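Local coordinates for methyltransferase small domain-containing protein (Thermoplasma acidophilum, PDB 1NE2) that is of unproven function but has the fold of an S-adenosylmethionine-dependent methyltransferase and is therefore thought to transfer methyl groups, at residues Val55-Thr60 against Thr113-Pro118; Leu65-Tyr70 against Arg92-Val97; Ser76-Asp81 against Asn98-Asp103; Ser139-Ser144 against Gly194-Ser199. All coordinates share one frame; numbering follows the deposited sequence.

Contact 1 of 4, residues Val55-Thr60 against Thr113-Pro118; sequences VIDAGT and TWIMNP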
loop_
_atom_site.group_PDB
_atom_site.type_symbol
_atom_site.label_atom_id
_atom_site.label_comp_id
_atom_site.label_asym_id
_atom_site.label_seq_id
_atom_site.Cartn_x
_atom_site.Cartn_y
_atom_site.Cartn_z
ATOM N N VAL B 55 3.736 2.631 -1.714
ATOM C CA VAL B 55 4.080 2.624 -3.132
ATOM C C VAL B 55 3.447 1.475 -3.895
ATOM O O VAL B 55 3.336 0.370 -3.377
ATOM C CB VAL B 55 5.620 2.492 -3.300
ATOM C CG1 VAL B 55 6.003 2.403 -4.777
ATOM C CG2 VAL B 55 6.316 3.669 -2.635
ATOM N N ILE B 56 3.042 1.740 -5.130
ATOM C CA ILE B 56 2.501 0.691 -5.971
ATOM C C ILE B 56 3.269 0.716 -7.290
ATOM O O ILE B 56 3.419 1.762 -7.926
ATOM C CB ILE B 56 0.970 0.836 -6.237
ATOM C CG1 ILE B 56 0.504 -0.359 -7.082
ATOM C CG2 ILE B 56 0.650 2.178 -6.906
ATOM C CD1 ILE B 56 -1.012 -0.560 -7.103
ATOM N N ASP B 57 3.790 -0.445 -7.664
ATOM C CA ASP B 57 4.548 -0.610 -8.898
ATOM C C ASP B 57 3.667 -1.365 -9.898
ATOM O O ASP B 57 3.339 -2.536 -9.689
ATOM C CB ASP B 57 5.828 -1.396 -8.609
ATOM C CG ASP B 57 6.693 -1.565 -9.839
ATOM O OD1 ASP B 57 6.657 -0.670 -10.705
ATOM O OD2 ASP B 57 7.415 -2.578 -9.930
ATOM N N ALA B 58 3.278 -0.684 -10.971
ATOM C CA ALA B 58 2.405 -1.263 -11.998
ATOM C C ALA B 58 3.189 -1.944 -13.112
ATOM O O ALA B 58 4.138 -1.368 -13.650
ATOM C CB ALA B 58 1.511 -0.166 -12.580
ATOM N N GLY B 59 2.780 -3.164 -13.467
ATOM C CA GLY B 59 3.475 -3.914 -14.507
ATOM C C GLY B 59 4.877 -4.200 -14.009
ATOM O O GLY B 59 5.877 -3.951 -14.689
ATOM N N THR B 60 4.934 -4.760 -12.809
ATOM C CA THR B 60 6.189 -5.036 -12.123
ATOM C C THR B 60 7.163 -6.030 -12.764
ATOM O O THR B 60 8.360 -6.003 -12.463
ATOM C CB THR B 60 5.889 -5.465 -10.664
ATOM O OG1 THR B 60 7.066 -5.306 -9.864
ATOM C CG2 THR B 60 5.426 -6.921 -10.612
ATOM N N THR B 113 2.576 6.858 -3.978
ATOM C CA THR B 113 3.342 6.869 -5.212
ATOM C C THR B 113 3.063 5.720 -6.168
ATOM O O THR B 113 3.006 4.565 -5.759
ATOM C CB THR B 113 4.838 6.852 -4.847
ATOM O OG1 THR B 113 5.101 7.904 -3.907
ATOM C CG2 THR B 113 5.711 7.026 -6.084
ATOM N N TRP B 114 2.891 6.056 -7.443
ATOM C CA TRP B 114 2.652 5.072 -8.503
ATOM C C TRP B 114 3.863 5.058 -9.433
ATOM O O TRP B 114 4.299 6.111 -9.925
ATOM C CB TRP B 114 1.394 5.451 -9.307
ATOM C CG TRP B 114 1.131 4.643 -10.566
ATOM C CD1 TRP B 114 1.813 4.707 -11.755
ATOM C CD2 TRP B 114 0.055 3.718 -10.775
ATOM N NE1 TRP B 114 1.221 3.891 -12.687
ATOM C CE2 TRP B 114 0.140 3.273 -12.114
ATOM C CE3 TRP B 114 -0.974 3.230 -9.960
ATOM C CZ2 TRP B 114 -0.772 2.360 -12.662
ATOM C CZ3 TRP B 114 -1.885 2.317 -10.506
ATOM C CH2 TRP B 114 -1.772 1.896 -11.848
ATOM N N ILE B 115 4.408 3.866 -9.667
ATOM C CA ILE B 115 5.554 3.703 -10.554
ATOM C C ILE B 115 5.214 2.734 -11.677
ATOM O O ILE B 115 4.581 1.706 -11.448
ATOM C CB ILE B 115 6.780 3.128 -9.820
ATOM C CG1 ILE B 115 7.187 4.048 -8.667
ATOM C CG2 ILE B 115 7.933 2.974 -10.809
ATOM C CD1 ILE B 115 8.224 3.419 -7.718
HETATM N N MSE B 116 5.634 3.065 -12.892
HETATM C CA MSE B 116 5.388 2.202 -14.036
HETATM C C MSE B 116 6.528 2.295 -15.045
HETATM O O MSE B 116 7.277 3.273 -15.073
HETATM C CB MSE B 116 4.062 2.577 -14.704
HETATM C CG MSE B 116 4.053 3.958 -15.332
HETATM SE SE MSE B 116 2.291 4.446 -15.967
HETATM C CE MSE B 116 2.194 3.373 -17.563
ATOM N N ASN B 117 6.656 1.260 -15.871
ATOM C CA ASN B 117 7.694 1.198 -16.892
ATOM C C ASN B 117 7.030 0.741 -18.193
ATOM O O ASN B 117 7.132 -0.426 -18.580
ATOM C CB ASN B 117 8.789 0.217 -16.459
ATOM C CG ASN B 117 9.850 0.016 -17.524
ATOM O OD1 ASN B 117 10.372 0.976 -18.091
ATOM N ND2 ASN B 117 10.183 -1.242 -17.793
ATOM N N PRO B 118 6.329 1.670 -18.873
ATOM C CA PRO B 118 5.583 1.540 -20.133
ATOM C C PRO B 118 6.363 1.027 -21.337
ATOM O O PRO B 118 7.352 1.631 -21.753
ATOM C CB PRO B 118 5.068 2.959 -20.379
ATOM C CG PRO B 118 4.964 3.528 -19.020
ATOM C CD PRO B 118 6.226 3.049 -18.369
HETATM O O HOH W 1 4.722 -0.848 -16.062
#
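I56 and W114 lie side by side on one face of two adjacent parallel strands, and the methyl CG2 of I56 rests 3.6 Å from W114 CE3. The indole leans along the sheet toward the next residue on that face: with CG anti to the backbone N (chi1 171°), its six-membered ring reaches A58, whose CB meets it obliquely near the rim, 3.4 Å from W114 CZ2. On the other face V55 CG1 meets I115 CD1 at 3.8 Å. The backbone is laced by three nearly straight bonds, I56 N to T113 O (2.9 Å), I115 N to I56 O (2.9 Å) and A58 N to I115 O (2.8 Å). Beyond them a water bridges A58 O and N117 N where the strands part. D57, on the V55 side, turns its carboxylate to the loop that follows, and D57 OD2 accepts the hydroxyl OG1 of T60 at 2.8 Å. Were D57 replaced by alanine, the T60 hydroxyl would probably lose this acceptor and the turn after the strand would be less firmly held. Strand 76-81 borders 54-58 and strand 142-147 borders 111-116, so the pair is central in the sheet, with F131 and A135 of helix 126-138 packed on the W114 face.

Contact 2 of 4, residues Leu65-Tyr70 against Arg92-Val97; sequences LACGSY and RNCGGV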
loop_
_atom_site.group_PDB
_atom_site.type_symbol
_atom_site.label_atom_id
_atom_site.label_comp_id
_atom_site.label_asym_id
_atom_site.label_seq_id
_atom_site.Cartn_x
_atom_site.Cartn_y
_atom_site.Cartn_z
ATOM N N LEU B 65 11.710 -2.860 -9.832
ATOM C CA LEU B 65 11.374 -1.542 -9.294
ATOM C C LEU B 65 10.650 -1.618 -7.946
ATOM O O LEU B 65 10.801 -0.729 -7.106
ATOM C CB LEU B 65 10.548 -0.740 -10.307
ATOM C CG LEU B 65 11.252 -0.393 -11.629
ATOM C CD1 LEU B 65 10.350 0.526 -12.458
ATOM C CD2 LEU B 65 12.581 0.293 -11.365
ATOM N N ALA B 66 9.887 -2.686 -7.730
ATOM C CA ALA B 66 9.161 -2.858 -6.475
ATOM C C ALA B 66 10.145 -3.237 -5.376
ATOM O O ALA B 66 10.098 -2.686 -4.280
ATOM C CB ALA B 66 8.090 -3.946 -6.627
ATOM N N CYS B 67 11.032 -4.186 -5.674
ATOM C CA CYS B 67 12.037 -4.613 -4.709
ATOM C C CYS B 67 12.905 -3.416 -4.341
ATOM O O CYS B 67 13.268 -3.229 -3.177
ATOM C CB CYS B 67 12.930 -5.710 -5.301
ATOM S SG CYS B 67 12.126 -7.308 -5.655
ATOM N N GLY B 68 13.254 -2.616 -5.346
ATOM C CA GLY B 68 14.080 -1.447 -5.102
ATOM C C GLY B 68 13.412 -0.445 -4.177
ATOM O O GLY B 68 14.066 0.164 -3.317
ATOM N N SER B 69 12.108 -0.253 -4.359
ATOM C CA SER B 69 11.364 0.676 -3.518
ATOM C C SER B 69 11.379 0.165 -2.090
ATOM O O SER B 69 11.515 0.939 -1.152
ATOM C CB SER B 69 9.918 0.808 -4.000
ATOM O OG SER B 69 9.870 1.388 -5.291
ATOM N N TYR B 70 11.237 -1.148 -1.939
ATOM C CA TYR B 70 11.244 -1.778 -0.622
ATOM C C TYR B 70 12.624 -1.604 0.011
ATOM O O TYR B 70 12.744 -1.273 1.196
ATOM C CB TYR B 70 10.919 -3.265 -0.770
ATOM C CG TYR B 70 10.874 -4.027 0.531
ATOM C CD1 TYR B 70 9.816 -3.864 1.424
ATOM C CD2 TYR B 70 11.884 -4.931 0.858
ATOM C CE1 TYR B 70 9.763 -4.596 2.619
ATOM C CE2 TYR B 70 11.841 -5.660 2.041
ATOM C CZ TYR B 70 10.781 -5.492 2.913
ATOM O OH TYR B 70 10.736 -6.240 4.069
ATOM N N ARG B 92 9.924 -14.309 -5.171
ATOM C CA ARG B 92 11.154 -14.901 -4.673
ATOM C C ARG B 92 12.250 -13.851 -4.580
ATOM O O ARG B 92 13.152 -13.967 -3.750
ATOM C CB ARG B 92 11.618 -16.036 -5.579
ATOM C CG ARG B 92 10.680 -17.212 -5.606
ATOM C CD ARG B 92 11.388 -18.424 -6.158
ATOM N NE ARG B 92 10.457 -19.504 -6.445
ATOM C CZ ARG B 92 10.826 -20.702 -6.879
ATOM N NH1 ARG B 92 12.111 -20.970 -7.068
ATOM N NH2 ARG B 92 9.909 -21.625 -7.130
ATOM N N ASN B 93 12.178 -12.829 -5.429
ATOM C CA ASN B 93 13.188 -11.779 -5.402
ATOM C C ASN B 93 13.092 -10.934 -4.141
ATOM O O ASN B 93 14.113 -10.564 -3.559
ATOM C CB ASN B 93 13.087 -10.890 -6.644
ATOM C CG ASN B 93 13.712 -11.534 -7.866
ATOM O OD1 ASN B 93 14.641 -12.334 -7.744
ATOM N ND2 ASN B 93 13.223 -11.177 -9.048
ATOM N N CYS B 94 11.871 -10.620 -3.719
ATOM C CA CYS B 94 11.681 -9.834 -2.505
ATOM C C CYS B 94 10.331 -10.100 -1.846
ATOM O O CYS B 94 9.324 -9.470 -2.169
ATOM C CB CYS B 94 11.868 -8.336 -2.795
ATOM S SG CYS B 94 10.843 -7.584 -4.103
ATOM N N GLY B 95 10.332 -11.030 -0.896
ATOM C CA GLY B 95 9.111 -11.405 -0.203
ATOM C C GLY B 95 8.413 -10.334 0.616
ATOM O O GLY B 95 7.226 -10.467 0.918
ATOM N N GLY B 96 9.137 -9.280 0.980
ATOM C CA GLY B 96 8.547 -8.214 1.771
ATOM C C GLY B 96 7.548 -7.372 1.000
ATOM O O GLY B 96 6.799 -6.583 1.582
ATOM N N VAL B 97 7.538 -7.535 -0.316
ATOM C CA VAL B 97 6.632 -6.785 -1.176
ATOM C C VAL B 97 5.318 -7.522 -1.401
ATOM O O VAL B 97 5.292 -8.751 -1.521
ATOM C CB VAL B 97 7.272 -6.519 -2.549
ATOM C CG1 VAL B 97 6.225 -5.998 -3.525
ATOM C CG2 VAL B 97 8.417 -5.518 -2.405
#
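A disulfide ties helix 64-71 to the end of helix 84-93, two helices of the Rossmann-like methyltransferase fold. C67 SG and C94 SG are bonded at 2.0 Å with a chi3 of -85°, close to the 90° magnitude that a relaxed disulfide prefers. C94 is the first residue past the helix, and its sulfur, placed between its own backbone N and carbonyl carbon (chi1 56°), reaches back to C67. The CB of N93 lies 3.8 Å from C67 SG, while the amide of that asparagine is held by the backbone of Q18 and N62.

After C94 the chain makes a type I beta turn, closed by V97 N to C94 O at 3.2 Å, which brings V97 against the same helix. Its two methyls divide the work: V97 CG1 faces A66 CB at 4.2 Å, and V97 CG2 lies 3.7 Å from Y70 CB. V77 of strand 76-81 packs against A66, Y70 and V97 alike. At the outer end, G96 lies against the phenol of Y70; a side chain on it would run into the ring. G96 CA stands over the face of the Y70 ring in a CH-pi contact, 4.1 Å from its centroid and 28° off the normal.

Contact 3 of 4, residues Ser76-Asp81 against Asn98-Asp103; sequences SVTAFD and NFMVAD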
loop_
_atom_site.group_PDB
_atom_site.type_symbol
_atom_site.label_atom_id
_atom_site.label_comp_id
_atom_site.label_asym_id
_atom_site.label_seq_id
_atom_site.Cartn_x
_atom_site.Cartn_y
_atom_site.Cartn_z
ATOM N N SER B 76 5.270 0.725 2.637
ATOM C CA SER B 76 4.563 -0.436 2.110
ATOM C C SER B 76 4.735 -0.432 0.605
ATOM O O SER B 76 4.768 0.629 -0.018
ATOM C CB SER B 76 3.074 -0.386 2.484
ATOM O OG SER B 76 2.489 0.849 2.125
ATOM N N VAL B 77 4.877 -1.617 0.022
ATOM C CA VAL B 77 5.040 -1.715 -1.419
ATOM C C VAL B 77 4.092 -2.772 -1.965
ATOM O O VAL B 77 4.034 -3.896 -1.468
ATOM C CB VAL B 77 6.484 -2.104 -1.822
ATOM C CG1 VAL B 77 6.605 -2.103 -3.342
ATOM C CG2 VAL B 77 7.495 -1.125 -1.215
ATOM N N THR B 78 3.337 -2.392 -2.984
ATOM C CA THR B 78 2.404 -3.305 -3.622
ATOM C C THR B 78 2.822 -3.305 -5.088
ATOM O O THR B 78 3.257 -2.284 -5.612
ATOM C CB THR B 78 0.957 -2.809 -3.426
ATOM O OG1 THR B 78 0.599 -2.959 -2.042
ATOM C CG2 THR B 78 -0.017 -3.586 -4.299
ATOM N N ALA B 79 2.738 -4.452 -5.745
ATOM C CA ALA B 79 3.156 -4.524 -7.140
ATOM C C ALA B 79 2.324 -5.566 -7.860
ATOM O O ALA B 79 2.015 -6.605 -7.293
ATOM C CB ALA B 79 4.641 -4.887 -7.220
ATOM N N PHE B 80 1.976 -5.294 -9.112
ATOM C CA PHE B 80 1.153 -6.225 -9.867
ATOM C C PHE B 80 1.595 -6.387 -11.311
ATOM O O PHE B 80 2.264 -5.523 -11.881
ATOM C CB PHE B 80 -0.306 -5.763 -9.826
ATOM C CG PHE B 80 -0.567 -4.491 -10.594
ATOM C CD1 PHE B 80 -0.925 -4.533 -11.940
ATOM C CD2 PHE B 80 -0.471 -3.252 -9.962
ATOM C CE1 PHE B 80 -1.188 -3.356 -12.646
ATOM C CE2 PHE B 80 -0.731 -2.071 -10.654
ATOM C CZ PHE B 80 -1.092 -2.123 -11.999
ATOM N N ASP B 81 1.212 -7.516 -11.895
ATOM C CA ASP B 81 1.530 -7.826 -13.280
ATOM C C ASP B 81 0.452 -8.790 -13.738
ATOM O O ASP B 81 -0.113 -9.526 -12.932
ATOM C CB ASP B 81 2.895 -8.510 -13.401
ATOM C CG ASP B 81 3.459 -8.429 -14.810
ATOM O OD1 ASP B 81 4.220 -7.480 -15.085
ATOM O OD2 ASP B 81 3.127 -9.297 -15.651
ATOM N N ASN B 98 4.233 -6.758 -1.454
ATOM C CA ASN B 98 2.907 -7.310 -1.687
ATOM C C ASN B 98 2.699 -7.487 -3.195
ATOM O O ASN B 98 2.171 -6.601 -3.869
ATOM C CB ASN B 98 1.852 -6.363 -1.090
ATOM C CG ASN B 98 0.429 -6.791 -1.400
ATOM O OD1 ASN B 98 0.124 -7.988 -1.477
ATOM N ND2 ASN B 98 -0.457 -5.812 -1.567
ATOM N N PHE B 99 3.135 -8.633 -3.721
ATOM C CA PHE B 99 2.989 -8.943 -5.143
ATOM C C PHE B 99 1.657 -9.626 -5.430
ATOM O O PHE B 99 1.173 -10.423 -4.633
ATOM C CB PHE B 99 4.116 -9.866 -5.614
ATOM C CG PHE B 99 5.434 -9.175 -5.800
ATOM C CD1 PHE B 99 5.627 -8.284 -6.852
ATOM C CD2 PHE B 99 6.492 -9.433 -4.935
ATOM C CE1 PHE B 99 6.858 -7.666 -7.042
ATOM C CE2 PHE B 99 7.725 -8.819 -5.117
ATOM C CZ PHE B 99 7.911 -7.935 -6.172
HETATM N N MSE B 100 1.075 -9.317 -6.582
HETATM C CA MSE B 100 -0.197 -9.908 -6.967
HETATM C C MSE B 100 -0.350 -9.962 -8.475
HETATM O O MSE B 100 0.212 -9.141 -9.201
HETATM C CB MSE B 100 -1.345 -9.086 -6.380
HETATM C CG MSE B 100 -1.266 -7.614 -6.764
HETATM SE SE MSE B 100 -2.646 -6.550 -5.965
HETATM C CE MSE B 100 -1.946 -6.485 -4.173
ATOM N N VAL B 101 -1.104 -10.949 -8.945
ATOM C CA VAL B 101 -1.378 -11.078 -10.365
ATOM C C VAL B 101 -2.666 -10.284 -10.549
ATOM O O VAL B 101 -3.634 -10.492 -9.817
ATOM C CB VAL B 101 -1.629 -12.550 -10.773
ATOM C CG1 VAL B 101 -1.967 -12.628 -12.254
ATOM C CG2 VAL B 101 -0.397 -13.391 -10.469
ATOM N N ALA B 102 -2.678 -9.356 -11.497
ATOM C CA ALA B 102 -3.877 -8.563 -11.721
ATOM C C ALA B 102 -3.801 -7.715 -12.971
ATOM O O ALA B 102 -2.718 -7.359 -13.434
ATOM C CB ALA B 102 -4.141 -7.659 -10.516
ATOM N N ASP B 103 -4.970 -7.413 -13.527
ATOM C CA ASP B 103 -5.051 -6.546 -14.688
ATOM C C ASP B 103 -5.143 -5.161 -14.050
ATOM O O ASP B 103 -5.630 -5.029 -12.925
ATOM C CB ASP B 103 -6.318 -6.827 -15.494
ATOM C CG ASP B 103 -6.478 -5.881 -16.664
ATOM O OD1 ASP B 103 -5.657 -5.948 -17.602
ATOM O OD2 ASP B 103 -7.419 -5.061 -16.641
#
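T78 and N98 pair at the start of two parallel strands, the hydrogen-bonded core of a beta-alpha-beta unit. The backbone ladder opens with N98 N to V77 O and A79 N to N98 O, both 2.9 Å, and continues through M100 N to A79 O. D81 N to M100 O is weak at 3.3 Å, but A102 N to D81 O, at 2.9 Å, closes the far end. Weaker CA-H...O contacts run between these bonds, among them F99 CA to A79 O.

One side-chain hydrogen bond joins the strands. N98 ND2 donates a hydrogen bond to T78 OG1 at 3.1 Å, with the hydroxyl close to the plane of the amide, and the two side chains lie alongside each other. Both also face the second subunit, where N98 ND2 meets the carbonyl of E75 of that subunit and T78 OG1 meets its S76 OG.

Apolar packing occupies both faces. Beside T78, M100 bends at chi3 (75°), carrying its CE across to T78 CG2, a tight 3.5 Å, while M100 CG lies 3.7 Å from F80 CB. On the reverse face A79 CB meets the F99 ring obliquely, 3.6 Å from F99 CD1.

The F99 face is covered by A66 of helix 64-71 and by A90 and K91 of helix 84-93. Strand 76-81 continues the sheet into 54-58, whereas 98-101 is the outermost strand on this side within the chain.

Contact 4 of 4, residues Ser139-Ser144 against Gly194-Ser199; sequences SMWIYS and GVRNHS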
loop_
_atom_site.group_PDB
_atom_site.type_symbol
_atom_site.label_atom_id
_atom_site.label_comp_id
_atom_site.label_asym_id
_atom_site.label_seq_id
_atom_site.Cartn_x
_atom_site.Cartn_y
_atom_site.Cartn_z
ATOM N N SER B 139 -2.898 7.327 -7.225
ATOM C CA SER B 139 -1.823 7.955 -6.465
ATOM C C SER B 139 -1.612 9.453 -6.609
ATOM O O SER B 139 -2.017 10.068 -7.594
ATOM C CB SER B 139 -0.511 7.244 -6.802
ATOM O OG SER B 139 -0.658 5.837 -6.702
HETATM N N MSE B 140 -0.941 10.025 -5.613
HETATM C CA MSE B 140 -0.640 11.451 -5.588
HETATM C C MSE B 140 0.580 11.784 -6.443
HETATM O O MSE B 140 0.615 12.824 -7.114
HETATM C CB MSE B 140 -0.403 11.903 -4.146
HETATM C CG MSE B 140 -0.008 13.361 -4.022
HETATM SE SE MSE B 140 -0.404 14.097 -2.282
HETATM C CE MSE B 140 1.204 13.619 -1.350
ATOM N N TRP B 141 1.575 10.901 -6.420
ATOM C CA TRP B 141 2.806 11.100 -7.188
ATOM C C TRP B 141 2.956 9.964 -8.192
ATOM O O TRP B 141 2.978 8.795 -7.823
ATOM C CB TRP B 141 4.007 11.148 -6.249
ATOM C CG TRP B 141 3.884 12.224 -5.211
ATOM C CD1 TRP B 141 3.287 12.124 -3.982
ATOM C CD2 TRP B 141 4.316 13.579 -5.339
ATOM N NE1 TRP B 141 3.324 13.338 -3.342
ATOM C CE2 TRP B 141 3.949 14.249 -4.152
ATOM C CE3 TRP B 141 4.978 14.296 -6.348
ATOM C CZ2 TRP B 141 4.224 15.608 -3.941
ATOM C CZ3 TRP B 141 5.254 15.648 -6.139
ATOM C CH2 TRP B 141 4.876 16.287 -4.942
ATOM N N ILE B 142 3.068 10.324 -9.464
ATOM C CA ILE B 142 3.140 9.353 -10.547
ATOM C C ILE B 142 4.445 9.443 -11.339
ATOM O O ILE B 142 4.836 10.520 -11.799
ATOM C CB ILE B 142 1.917 9.577 -11.481
ATOM C CG1 ILE B 142 0.630 9.291 -10.685
ATOM C CG2 ILE B 142 2.019 8.702 -12.718
ATOM C CD1 ILE B 142 -0.631 9.906 -11.260
ATOM N N TYR B 143 5.105 8.301 -11.505
ATOM C CA TYR B 143 6.380 8.227 -12.221
ATOM C C TYR B 143 6.341 7.165 -13.308
ATOM O O TYR B 143 5.740 6.106 -13.131
ATOM C CB TYR B 143 7.508 7.881 -11.250
ATOM C CG TYR B 143 7.789 8.945 -10.217
ATOM C CD1 TYR B 143 8.719 9.952 -10.470
ATOM C CD2 TYR B 143 7.136 8.940 -8.982
ATOM C CE1 TYR B 143 9.004 10.933 -9.511
ATOM C CE2 TYR B 143 7.411 9.914 -8.017
ATOM C CZ TYR B 143 8.349 10.901 -8.290
ATOM O OH TYR B 143 8.659 11.839 -7.327
ATOM N N SER B 144 7.006 7.446 -14.423
ATOM C CA SER B 144 7.053 6.511 -15.546
ATOM C C SER B 144 8.397 6.592 -16.241
ATOM O O SER B 144 8.971 7.675 -16.382
ATOM C CB SER B 144 5.956 6.844 -16.569
ATOM O OG SER B 144 6.038 5.993 -17.710
ATOM N N GLY B 194 7.868 12.537 -14.034
ATOM C CA GLY B 194 7.540 12.662 -12.625
ATOM C C GLY B 194 6.376 13.633 -12.640
ATOM O O GLY B 194 6.521 14.743 -13.158
ATOM N N VAL B 195 5.231 13.228 -12.095
ATOM C CA VAL B 195 4.033 14.073 -12.111
ATOM C C VAL B 195 3.315 14.151 -10.764
ATOM O O VAL B 195 3.212 13.147 -10.047
ATOM C CB VAL B 195 3.004 13.538 -13.148
ATOM C CG1 VAL B 195 1.942 14.596 -13.426
ATOM C CG2 VAL B 195 3.710 13.117 -14.432
ATOM N N ARG B 196 2.830 15.342 -10.413
ATOM C CA ARG B 196 2.073 15.509 -9.172
ATOM C C ARG B 196 0.596 15.533 -9.558
ATOM O O ARG B 196 0.162 16.398 -10.317
ATOM C CB ARG B 196 2.445 16.817 -8.470
ATOM C CG ARG B 196 1.623 17.100 -7.217
ATOM C CD ARG B 196 1.755 15.975 -6.200
ATOM N NE ARG B 196 1.164 16.324 -4.907
ATOM C CZ ARG B 196 -0.142 16.401 -4.667
ATOM N NH1 ARG B 196 -1.015 16.148 -5.632
ATOM N NH2 ARG B 196 -0.576 16.745 -3.462
ATOM N N ASN B 197 -0.170 14.579 -9.044
ATOM C CA ASN B 197 -1.598 14.482 -9.352
ATOM C C ASN B 197 -2.368 15.728 -8.905
ATOM O O ASN B 197 -2.196 16.201 -7.788
ATOM C CB ASN B 197 -2.194 13.260 -8.652
ATOM C CG ASN B 197 -3.503 12.809 -9.273
ATOM O OD1 ASN B 197 -4.227 13.602 -9.875
ATOM N ND2 ASN B 197 -3.822 11.531 -9.114
ATOM N N HIS B 198 -3.216 16.258 -9.781
ATOM C CA HIS B 198 -4.025 17.429 -9.448
ATOM C C HIS B 198 -5.127 17.081 -8.448
ATOM O O HIS B 198 -5.575 17.939 -7.683
ATOM C CB HIS B 198 -4.682 17.997 -10.707
ATOM C CG HIS B 198 -3.787 18.881 -11.514
ATOM N ND1 HIS B 198 -4.043 19.186 -12.834
ATOM C CD2 HIS B 198 -2.663 19.558 -11.182
ATOM C CE1 HIS B 198 -3.114 20.012 -13.279
ATOM N NE2 HIS B 198 -2.265 20.254 -12.297
ATOM N N SER B 199 -5.569 15.828 -8.469
ATOM C CA SER B 199 -6.635 15.372 -7.582
ATOM C C SER B 199 -6.282 15.462 -6.101
ATOM O O SER B 199 -6.588 16.456 -5.439
ATOM C CB SER B 199 -7.026 13.935 -7.936
ATOM O OG SER B 199 -7.501 13.858 -9.269
#
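R196 lies across W141 and M140 where two antiparallel strands meet. From R196 CB, 3.8 Å from W141 CZ3, the chain runs out over the indole: CG passes the rim at CH2 and CZ3, a bend at chi2 (58°) swings CD over the six-membered ring, and NE follows over the same face close to CZ2. R196 CZ is then 5.0 Å from the W141 six-membered ring centroid, an off-centre cation-pi contact with the guanidinium plane steeply inclined (71°) to the indole. M140 covers one guanidinium face, though the modelled contact is implausibly close and its detail doubtful. NH1 forms a salt bridge with the C-terminal carboxylate of F200.

Alongside, I142 and V195 form a hydrogen-bonded pair, with I142 N to V195 O at 2.9 Å and V195 N to I142 O at 2.8 Å. N197 grips the corner before the strand: N197 N bonds M140 O at 2.7 Å and N197 ND2 bonds S139 O at 2.8 Å, the latter in the amide plane.

A serine in place of W141 would probably take away the ring surface under CD and NE and the cation-pi contact, leaving the arginine held mainly by M140 and F200. The charge of R196 thus has aromatic and selenomethionine surfaces beside it and is paired with the F200 carboxylate.

Overall arrangement
Contacts 1, 3 and 4 lie along one mixed seven-stranded sheet ordered 3-2-1-4-5-7-6, the arrangement of class I methyltransferases. Contact 1 joins central strands 54-58 and 111-116; contact 3, centred 9 Å away, builds one flank, and contact 4, at 11 Å, begins the antiparallel part on the other. Contacts 3 and 4 are 19 Å apart between centres. Contact 2 packs helix 64-71 and the end of helix 84-93 beside contact 3, with centres 10 Å apart. In sequence, contacts 2 and 3 interlock and are nested inside the loop closed by contact 1, while contact 4 follows. Contacts 1, 3 and 4 thus run across one sheet, with the disulfide-linked helix ends of contact 2 packed beside the flank that contact 3 forms.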